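Long-range contacts in Endonuclease/exonuclease/phosphatase domain-containing protein (Enterococcus faecalis, PDB 3L1W), which is of unknown function but belongs to the endonuclease/exonuclease/phosphatase family and may act as a 3'-5' RNA exonuclease: residues A[7-12]-A[239-244]; A[16-21]-A[235-240]; A[196-201]-A[212-217]. One frame throughout, in Å; residues are numbered along the deposited sequence.

Contact 1. Residues A[7-12]-A[239-244]; sequences NVRVDT and PSDHFP
N7 lies flat on the imidazole of H242. Its CB sits 3.5 Å above the centroid of the ring, 6° off the normal, a CH-pi contact, and the amide beyond it continues the stack with its plane 11° from that of the ring. CG lies anti to the backbone N (chi1 179°), carrying the amide across the imidazole face. ND2 of N7 ends 3.3 Å from NE2 of H242 at too poor an angle for a hydrogen bond, and donates to D166 and E43. OD1 of N7 accepts from the backbone N of R9 at 3.0 Å, closing an Asx turn over V8, and a water joins it to OD1 of D241. The carbonyl O of N7 is gripped by OG of S240 at 2.6 Å, in the carbonyl plane and on a lone pair. The side chain of R9 bends at its second torsion, and CD of R9 comes 3.6 Å from OD2 of D241. The guanidinium meets that carboxylate obliquely, by charge alone in a long salt bridge, while its NE pairs with D15. ND1 of H242 is hydrogen-bonded to OD2 of D215. A histidine paired with an aspartate, beside an asparagine, is found in DNase I-like active sites; H242, D215 and N7 probably correspond to them. The stacked amide and the D215 bond fix the imidazole's tilt, consistent with a prearranged active site.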
loop_
_atom_site.group_PDB
_atom_site.type_symbol
_atom_site.label_atom_id
_atom_site.label_comp_id
_atom_site.label_asym_id
_atom_site.label_seq_id
_atom_site.Cartn_x
_atom_site.Cartn_y
_atom_site.Cartn_z
ATOM N N ASN A 7 6.736 6.606 -13.095
ATOM C CA ASN A 7 7.695 6.437 -14.165
ATOM C C ASN A 7 8.204 5.012 -14.047
ATOM O O ASN A 7 8.879 4.672 -13.063
ATOM C CB ASN A 7 8.836 7.451 -14.011
ATOM C CG ASN A 7 9.891 7.322 -15.096
ATOM O OD1 ASN A 7 10.208 6.225 -15.547
ATOM N ND2 ASN A 7 10.448 8.450 -15.516
ATOM N N VAL A 8 7.863 4.179 -15.038
ATOM C CA VAL A 8 8.094 2.740 -14.920
ATOM C C VAL A 8 9.413 2.262 -15.491
ATOM O O VAL A 8 9.668 1.053 -15.498
ATOM C CB VAL A 8 6.925 1.908 -15.517
ATOM C CG1 VAL A 8 5.620 2.222 -14.781
ATOM C CG2 VAL A 8 6.798 2.134 -17.031
ATOM N N ARG A 9 10.246 3.214 -15.935
ATOM C CA ARG A 9 11.567 2.955 -16.536
ATOM C C ARG A 9 11.499 2.322 -17.930
ATOM O O ARG A 9 11.001 1.203 -18.113
ATOM C CB ARG A 9 12.468 2.142 -15.591
ATOM C CG ARG A 9 13.793 1.670 -16.210
ATOM C CD ARG A 9 14.776 2.801 -16.489
ATOM N NE ARG A 9 16.097 2.239 -16.797
ATOM C CZ ARG A 9 17.167 2.954 -17.120
ATOM N NH1 ARG A 9 17.090 4.275 -17.186
ATOM N NH2 ARG A 9 18.325 2.339 -17.376
ATOM N N VAL A 10 12.011 3.052 -18.910
ATOM C CA VAL A 10 11.941 2.624 -20.300
ATOM C C VAL A 10 12.639 1.267 -20.451
ATOM O O VAL A 10 13.629 0.991 -19.778
ATOM C CB VAL A 10 12.580 3.682 -21.238
ATOM C CG1 VAL A 10 14.093 3.723 -21.063
ATOM C CG2 VAL A 10 12.213 3.417 -22.691
ATOM N N ASP A 11 12.098 0.415 -21.316
ATOM C CA ASP A 11 12.736 -0.856 -21.626
ATOM C C ASP A 11 14.073 -0.571 -22.302
ATOM O O ASP A 11 14.117 0.055 -23.364
ATOM C CB ASP A 11 11.827 -1.665 -22.553
ATOM C CG ASP A 11 12.317 -3.087 -22.779
ATOM O OD1 ASP A 11 13.214 -3.550 -22.045
ATOM O OD2 ASP A 11 11.780 -3.749 -23.696
ATOM N N THR A 12 15.160 -1.005 -21.673
ATOM C CA THR A 12 16.491 -0.809 -22.236
ATOM C C THR A 12 17.429 -1.945 -21.844
ATOM O O THR A 12 17.393 -2.438 -20.716
ATOM C CB THR A 12 17.102 0.536 -21.795
ATOM O OG1 THR A 12 18.443 0.632 -22.282
ATOM C CG2 THR A 12 17.113 0.662 -20.274
ATOM N N PRO A 239 10.573 -2.389 -8.484
ATOM C CA PRO A 239 10.037 -2.686 -9.819
ATOM C C PRO A 239 10.414 -1.614 -10.849
ATOM O O PRO A 239 10.495 -1.934 -12.019
ATOM C CB PRO A 239 8.519 -2.717 -9.593
ATOM C CG PRO A 239 8.351 -2.968 -8.124
ATOM C CD PRO A 239 9.505 -2.245 -7.479
ATOM N N SER A 240 10.621 -0.373 -10.412
ATOM C CA SER A 240 11.121 0.696 -11.276
ATOM C C SER A 240 12.199 1.447 -10.510
ATOM O O SER A 240 12.350 1.233 -9.294
ATOM C CB SER A 240 10.005 1.677 -11.659
ATOM O OG SER A 240 10.546 2.742 -12.447
ATOM N N ASP A 241 12.950 2.316 -11.196
ATOM C CA ASP A 241 13.931 3.148 -10.500
ATOM C C ASP A 241 13.306 4.409 -9.902
ATOM O O ASP A 241 13.995 5.213 -9.269
ATOM C CB ASP A 241 15.175 3.466 -11.364
ATOM C CG ASP A 241 14.838 4.135 -12.696
ATOM O OD1 ASP A 241 13.650 4.319 -13.029
ATOM O OD2 ASP A 241 15.801 4.468 -13.422
ATOM N N HIS A 242 11.994 4.568 -10.106
ATOM C CA HIS A 242 11.201 5.534 -9.344
ATOM C C HIS A 242 10.223 4.794 -8.445
ATOM O O HIS A 242 9.771 3.701 -8.787
ATOM C CB HIS A 242 10.338 6.387 -10.275
ATOM C CG HIS A 242 11.107 7.248 -11.222
ATOM N ND1 HIS A 242 10.963 8.621 -11.260
ATOM C CD2 HIS A 242 11.974 6.930 -12.210
ATOM C CE1 HIS A 242 11.742 9.114 -12.208
ATOM N NE2 HIS A 242 12.355 8.108 -12.808
ATOM N N PHE A 243 9.852 5.409 -7.330
ATOM C CA PHE A 243 8.664 4.964 -6.592
ATOM C C PHE A 243 7.439 5.596 -7.239
ATOM O O PHE A 243 7.498 6.740 -7.686
ATOM C CB PHE A 243 8.703 5.459 -5.142
ATOM C CG PHE A 243 9.849 4.925 -4.339
ATOM C CD1 PHE A 243 10.195 3.586 -4.419
ATOM C CD2 PHE A 243 10.559 5.754 -3.474
ATOM C CE1 PHE A 243 11.249 3.078 -3.658
ATOM C CE2 PHE A 243 11.606 5.254 -2.704
ATOM C CZ PHE A 243 11.954 3.918 -2.798
ATOM N N PRO A 244 6.308 4.870 -7.266
ATOM C CA PRO A 244 5.053 5.560 -7.577
ATOM C C PRO A 244 4.776 6.642 -6.537
ATOM O O PRO A 244 5.155 6.522 -5.354
ATOM C CB PRO A 244 3.986 4.454 -7.446
ATOM C CG PRO A 244 4.754 3.155 -7.509
ATOM C CD PRO A 244 6.108 3.452 -6.936
HETATM O O HOH W 1 7.221 7.682 -10.436
HETATM O O HOH W 2 13.091 5.814 -15.176
#

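Contact 2. Residues A[16-21]-A[235-240]; sequences QDWQWS and DGRFPS
The indole of W18 and the arm of R237 run alongside each other, pointing opposite ways, and join two loops of the DNase I-like fold: the one leading into helix 20-34 and the one before strand 245-251. The outer part is loose and wet. D17 is exposed, and its OD2 takes a hydrogen bond from NH2 of R237 at 3.1 Å, a salt bridge with the oxygen in the guanidinium plane but the donor well above the carboxylate plane. A water accepts a weak bond from NH1 of R237 and donates to the carbonyl O of D17.

The close-packed part is the tryptophan. CD of R237 stands 3.6 Å over the centroid of the six-membered ring of W18, 6° off the normal, in a CH-pi contact, with CB of R237 above the CZ2 side. The arginine chain is extended from CG to NE, which lets its methylenes run across the indole and brings the guanidinium edge-on above the CE3 side, NH1 of R237 3.1 Å from CE3 of W18, its plane 71° from that of the ring. F202 meets the indole edge-to-face. The indole's polar edge is fixed to the backbone: W18 NE1 donates to the carbonyl O of F238 at 2.9 Å, with the oxygen 4° from the ring plane.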
loop_
_atom_site.group_PDB
_atom_site.type_symbol
_atom_site.label_atom_id
_atom_site.label_comp_id
_atom_site.label_asym_id
_atom_site.label_seq_id
_atom_site.Cartn_x
_atom_site.Cartn_y
_atom_site.Cartn_z
ATOM N N GLN A 16 20.084 -4.808 -18.289
ATOM C CA GLN A 16 20.557 -6.187 -18.241
ATOM C C GLN A 16 19.519 -7.123 -17.632
ATOM O O GLN A 16 18.439 -7.288 -18.188
ATOM C CB GLN A 16 21.893 -6.272 -17.496
ATOM C CG GLN A 16 23.026 -5.558 -18.219
ATOM C CD GLN A 16 24.304 -5.499 -17.405
ATOM O OE1 GLN A 16 24.271 -5.391 -16.179
ATOM N NE2 GLN A 16 25.440 -5.556 -18.088
ATOM N N ASP A 17 19.837 -7.728 -16.491
ATOM C CA ASP A 17 18.938 -8.712 -15.892
ATOM C C ASP A 17 17.740 -8.059 -15.197
ATOM O O ASP A 17 16.954 -8.733 -14.525
ATOM C CB ASP A 17 19.692 -9.622 -14.911
ATOM C CG ASP A 17 20.121 -8.897 -13.646
ATOM O OD1 ASP A 17 20.061 -7.649 -13.608
ATOM O OD2 ASP A 17 20.520 -9.580 -12.680
ATOM N N TRP A 18 17.597 -6.749 -15.371
ATOM C CA TRP A 18 16.478 -6.022 -14.776
ATOM C C TRP A 18 15.836 -5.114 -15.825
ATOM O O TRP A 18 15.255 -4.081 -15.502
ATOM C CB TRP A 18 16.935 -5.236 -13.533
ATOM C CG TRP A 18 15.856 -4.962 -12.493
ATOM C CD1 TRP A 18 15.614 -3.771 -11.864
ATOM C CD2 TRP A 18 14.886 -5.892 -11.973
ATOM N NE1 TRP A 18 14.559 -3.903 -10.983
ATOM C CE2 TRP A 18 14.096 -5.193 -11.034
ATOM C CE3 TRP A 18 14.610 -7.245 -12.207
ATOM C CZ2 TRP A 18 13.045 -5.800 -10.337
ATOM C CZ3 TRP A 18 13.569 -7.844 -11.512
ATOM C CH2 TRP A 18 12.801 -7.121 -10.593
ATOM N N GLN A 19 15.939 -5.506 -17.092
ATOM C CA GLN A 19 15.170 -4.815 -18.125
ATOM C C GLN A 19 13.681 -5.169 -18.016
ATOM O O GLN A 19 13.290 -6.030 -17.229
ATOM C CB GLN A 19 15.702 -5.124 -19.521
ATOM C CG GLN A 19 15.620 -6.572 -19.915
ATOM C CD GLN A 19 16.331 -6.832 -21.235
ATOM O OE1 GLN A 19 17.561 -6.873 -21.290
ATOM N NE2 GLN A 19 15.560 -6.996 -22.303
ATOM N N TRP A 20 12.857 -4.489 -18.799
ATOM C CA TRP A 20 11.406 -4.587 -18.648
ATOM C C TRP A 20 10.882 -6.023 -18.550
ATOM O O TRP A 20 10.012 -6.315 -17.727
ATOM C CB TRP A 20 10.703 -3.837 -19.780
ATOM C CG TRP A 20 9.190 -3.916 -19.746
ATOM C CD1 TRP A 20 8.394 -4.623 -20.597
ATOM C CD2 TRP A 20 8.301 -3.246 -18.830
ATOM N NE1 TRP A 20 7.069 -4.447 -20.266
ATOM C CE2 TRP A 20 6.987 -3.614 -19.184
ATOM C CE3 TRP A 20 8.491 -2.397 -17.734
ATOM C CZ2 TRP A 20 5.867 -3.138 -18.501
ATOM C CZ3 TRP A 20 7.379 -1.924 -17.056
ATOM C CH2 TRP A 20 6.084 -2.299 -17.438
ATOM N N SER A 21 11.383 -6.916 -19.393
ATOM C CA SER A 21 10.873 -8.284 -19.384
ATOM C C SER A 21 10.884 -8.879 -17.972
ATOM O O SER A 21 9.980 -9.616 -17.593
ATOM C CB SER A 21 11.672 -9.173 -20.344
ATOM O OG SER A 21 13.011 -9.302 -19.910
ATOM N N ASP A 235 11.401 -8.782 -3.821
ATOM C CA ASP A 235 12.568 -9.538 -3.343
ATOM C C ASP A 235 13.912 -8.806 -3.486
ATOM O O ASP A 235 14.828 -9.278 -4.158
ATOM C CB ASP A 235 12.625 -10.910 -4.027
ATOM C CG ASP A 235 13.526 -11.900 -3.297
ATOM O OD1 ASP A 235 13.733 -13.003 -3.837
ATOM O OD2 ASP A 235 14.030 -11.596 -2.192
ATOM N N GLY A 236 14.025 -7.647 -2.846
ATOM C CA GLY A 236 15.295 -6.951 -2.758
ATOM C C GLY A 236 15.601 -6.042 -3.928
ATOM O O GLY A 236 16.725 -5.559 -4.065
ATOM N N ARG A 237 14.600 -5.818 -4.774
ATOM C CA ARG A 237 14.722 -4.881 -5.893
ATOM C C ARG A 237 13.466 -4.044 -5.951
ATOM O O ARG A 237 12.443 -4.420 -5.388
ATOM C CB ARG A 237 14.875 -5.637 -7.211
ATOM C CG ARG A 237 16.152 -6.423 -7.313
ATOM C CD ARG A 237 16.273 -7.131 -8.659
ATOM N NE ARG A 237 17.630 -7.636 -8.851
ATOM C CZ ARG A 237 18.060 -8.235 -9.956
ATOM N NH1 ARG A 237 17.240 -8.412 -10.982
ATOM N NH2 ARG A 237 19.314 -8.658 -10.033
ATOM N N PHE A 238 13.543 -2.905 -6.629
ATOM C CA PHE A 238 12.355 -2.098 -6.851
ATOM C C PHE A 238 11.894 -2.350 -8.271
ATOM O O PHE A 238 12.724 -2.531 -9.162
ATOM C CB PHE A 238 12.655 -0.617 -6.643
ATOM C CG PHE A 238 12.949 -0.252 -5.213
ATOM C CD1 PHE A 238 12.049 -0.563 -4.198
ATOM C CD2 PHE A 238 14.116 0.434 -4.888
ATOM C CE1 PHE A 238 12.324 -0.211 -2.869
ATOM C CE2 PHE A 238 14.393 0.791 -3.571
ATOM C CZ PHE A 238 13.499 0.474 -2.565
ATOM N N PRO A 239 10.573 -2.389 -8.484
ATOM C CA PRO A 239 10.037 -2.686 -9.819
ATOM C C PRO A 239 10.414 -1.614 -10.849
ATOM O O PRO A 239 10.495 -1.934 -12.019
ATOM C CB PRO A 239 8.519 -2.717 -9.593
ATOM C CG PRO A 239 8.351 -2.968 -8.124
ATOM C CD PRO A 239 9.505 -2.245 -7.479
ATOM N N SER A 240 10.621 -0.373 -10.412
ATOM C CA SER A 240 11.121 0.696 -11.276
ATOM C C SER A 240 12.199 1.447 -10.510
ATOM O O SER A 240 12.350 1.233 -9.294
ATOM C CB SER A 240 10.005 1.677 -11.659
ATOM O OG SER A 240 10.546 2.742 -12.447
HETATM O O HOH W 3 16.489 -11.033 -12.942
#

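Contact 3. Residues A[196-201]-A[212-217]; sequences RGTFQN and EEIDYI
A classic beta bulge joins these segments: T198 and F199 both face E212 across a single antiparallel bridge. The carbonyl O of E212 accepts from T198 N at 2.9 Å and from F199 N at 3.0 Å, the latter in the carbonyl plane and the former tilted 33° from it, while E212 N returns a bond to F199 O. Beside the bulge, OG1 of T198 sits between its backbone N and carbonyl carbon (chi1 62°), where it can donate to OD2 of D215 at 2.6 Å on the anti side of the carboxylate, which also holds H242. This is consistent with T198 being a second-shell residue that orients D215. F199 and E212 run side by side, with CD2 of F199 3.8 Å from the carboxylate carbon CD of E212, and the methyl CD1 of I214 packs on CB of F199 at 3.9 Å. At the outer end, in one of the two conformers of E213, two waters bridge its carboxylate to the guanidinium of R196, which also binds N188. The bulge lies where the loop after strand 191-193 passes the start of strand 215-220, a strand flanked in its sheet by strands 161-164 and 184-185.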
loop_
_atom_site.group_PDB
_atom_site.type_symbol
_atom_site.label_atom_id
_atom_site.label_comp_id
_atom_site.label_asym_id
_atom_site.label_seq_id
_atom_site.Cartn_x
_atom_site.Cartn_y
_atom_site.Cartn_z
ATOM N N ARG A 196 9.851 11.640 0.903
ATOM C CA ARG A 196 9.443 12.781 0.087
ATOM C C ARG A 196 10.038 12.700 -1.322
ATOM O O ARG A 196 9.460 13.219 -2.273
ATOM C CB ARG A 196 9.802 14.104 0.776
ATOM C CG ARG A 196 8.969 14.381 2.027
ATOM C CD ARG A 196 9.399 15.667 2.750
ATOM N NE ARG A 196 9.300 16.853 1.899
ATOM C CZ ARG A 196 8.181 17.545 1.695
ATOM N NH1 ARG A 196 7.047 17.173 2.274
ATOM N NH2 ARG A 196 8.195 18.611 0.904
ATOM N N GLY A 197 11.187 12.039 -1.445
ATOM C CA GLY A 197 11.809 11.806 -2.736
ATOM C C GLY A 197 11.283 10.547 -3.399
ATOM O O GLY A 197 10.676 9.692 -2.743
ATOM N N THR A 198 11.534 10.428 -4.703
ATOM C CA THR A 198 10.880 9.424 -5.520
ATOM C C THR A 198 11.835 8.616 -6.399
ATOM O O THR A 198 11.466 7.567 -6.906
ATOM C CB THR A 198 9.844 10.108 -6.444
ATOM O OG1 THR A 198 10.513 11.010 -7.327
ATOM C CG2 THR A 198 8.846 10.919 -5.607
ATOM N N PHE A 199 13.061 9.094 -6.586
ATOM C CA PHE A 199 13.975 8.403 -7.487
ATOM C C PHE A 199 15.122 7.715 -6.742
ATOM O O PHE A 199 15.903 8.385 -6.060
ATOM C CB PHE A 199 14.549 9.377 -8.526
ATOM C CG PHE A 199 15.511 8.722 -9.478
ATOM C CD1 PHE A 199 15.041 7.920 -10.508
ATOM C CD2 PHE A 199 16.879 8.877 -9.320
ATOM C CE1 PHE A 199 15.918 7.293 -11.378
ATOM C CE2 PHE A 199 17.765 8.252 -10.182
ATOM C CZ PHE A 199 17.284 7.454 -11.214
ATOM N N GLN A 200 15.233 6.394 -6.892
ATOM C CA GLN A 200 16.236 5.624 -6.156
ATOM C C GLN A 200 17.265 4.932 -7.052
ATOM O O GLN A 200 18.173 4.268 -6.553
ATOM C CB GLN A 200 15.590 4.606 -5.184
ATOM C CG GLN A 200 14.159 4.185 -5.491
ATOM C CD GLN A 200 14.027 3.274 -6.708
ATOM O OE1 GLN A 200 15.022 2.828 -7.279
ATOM N NE2 GLN A 200 12.784 2.969 -7.089
ATOM N N ASN A 201 17.129 5.084 -8.366
ATOM C CA ASN A 201 18.125 4.541 -9.290
ATOM C C ASN A 201 18.287 3.014 -9.175
ATOM O O ASN A 201 19.372 2.482 -9.431
ATOM C CB ASN A 201 19.473 5.229 -9.047
ATOM C CG ASN A 201 20.416 5.095 -10.224
ATOM O OD1 ASN A 201 19.992 5.131 -11.380
ATOM N ND2 ASN A 201 21.706 4.943 -9.935
ATOM N N GLU A 212 16.192 11.385 -5.092
ATOM C CA GLU A 212 15.910 12.613 -5.824
ATOM C C GLU A 212 14.405 12.877 -5.825
ATOM O O GLU A 212 13.607 11.959 -5.996
ATOM C CB GLU A 212 16.439 12.512 -7.259
ATOM C CG GLU A 212 17.944 12.274 -7.327
ATOM C CD GLU A 212 18.470 12.249 -8.749
ATOM O OE1 GLU A 212 17.826 12.845 -9.635
ATOM O OE2 GLU A 212 19.524 11.622 -8.981
ATOM N N GLU A 213 14.026 14.132 -5.613
ATOM C CA GLU A 213 12.624 14.533 -5.659
ATOM C C GLU A 213 12.316 15.091 -7.039
ATOM O O GLU A 213 12.407 16.305 -7.272
ATOM C CB GLU A 213 12.327 15.597 -4.600
ATOM C CG GLU A 213 12.543 15.130 -3.177
ATOM C CD GLU A 213 12.480 16.258 -2.164
ATOM O OE1 GLU A 213 12.180 17.410 -2.549
ATOM O OE2 GLU A 213 12.745 15.986 -0.975
ATOM N N ILE A 214 11.961 14.208 -7.965
ATOM C CA ILE A 214 11.751 14.653 -9.340
ATOM C C ILE A 214 10.342 14.383 -9.881
ATOM O O ILE A 214 9.956 14.949 -10.903
ATOM C CB ILE A 214 12.821 14.083 -10.309
ATOM C CG1 ILE A 214 12.830 12.547 -10.303
ATOM C CG2 ILE A 214 14.210 14.658 -9.970
ATOM C CD1 ILE A 214 13.839 11.953 -11.305
ATOM N N ASP A 215 9.572 13.558 -9.175
ATOM C CA ASP A 215 8.181 13.295 -9.563
ATOM C C ASP A 215 7.259 14.102 -8.672
ATOM O O ASP A 215 7.520 14.224 -7.480
ATOM C CB ASP A 215 7.862 11.812 -9.412
ATOM C CG ASP A 215 8.759 10.946 -10.260
ATOM O OD1 ASP A 215 8.577 10.943 -11.488
ATOM O OD2 ASP A 215 9.657 10.283 -9.700
ATOM N N TYR A 216 6.182 14.633 -9.249
ATOM C CA TYR A 216 5.282 15.552 -8.558
ATOM C C TYR A 216 3.829 15.347 -8.946
ATOM O O TYR A 216 3.518 14.949 -10.074
ATOM C CB TYR A 216 5.653 17.006 -8.876
ATOM C CG TYR A 216 6.992 17.412 -8.320
ATOM C CD1 TYR A 216 7.085 18.132 -7.135
ATOM C CD2 TYR A 216 8.167 17.048 -8.963
ATOM C CE1 TYR A 216 8.318 18.488 -6.611
ATOM C CE2 TYR A 216 9.399 17.384 -8.441
ATOM C CZ TYR A 216 9.468 18.107 -7.274
ATOM O OH TYR A 216 10.694 18.449 -6.766
ATOM N N ILE A 217 2.945 15.643 -7.998
ATOM C CA ILE A 217 1.528 15.762 -8.282
ATOM C C ILE A 217 1.117 17.172 -7.890
ATOM O O ILE A 217 1.011 17.497 -6.706
ATOM C CB ILE A 217 0.694 14.706 -7.525
ATOM C CG1 ILE A 217 1.073 13.301 -7.994
ATOM C CG2 ILE A 217 -0.802 14.955 -7.716
ATOM C CD1 ILE A 217 0.295 12.182 -7.253
HETATM O O HOH W 4 12.429 16.907 1.399
HETATM O O HOH W 5 10.703 19.160 -0.479
#

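In the fold
Contacts 1 and 3 meet at the probable active site, while contact 2 lies farther out, at the surface end of the same loop. Contacts 1 and 3 have centres about 12 Å apart and come together at H242 ND1 and D215 OD2, 2.6 Å from each other, so each supplies one half of the histidine-aspartate pair. The backbone ties them again, F243 N lying 2.7 Å from T198 O. Contact 2, its centre about 9 Å from that of contact 1, shares P239 and S240 with it. The centres of contacts 2 and 3 lie about 18 Å apart, yet the two touch where NE2 of Q200 is 2.8 Å from O of S240.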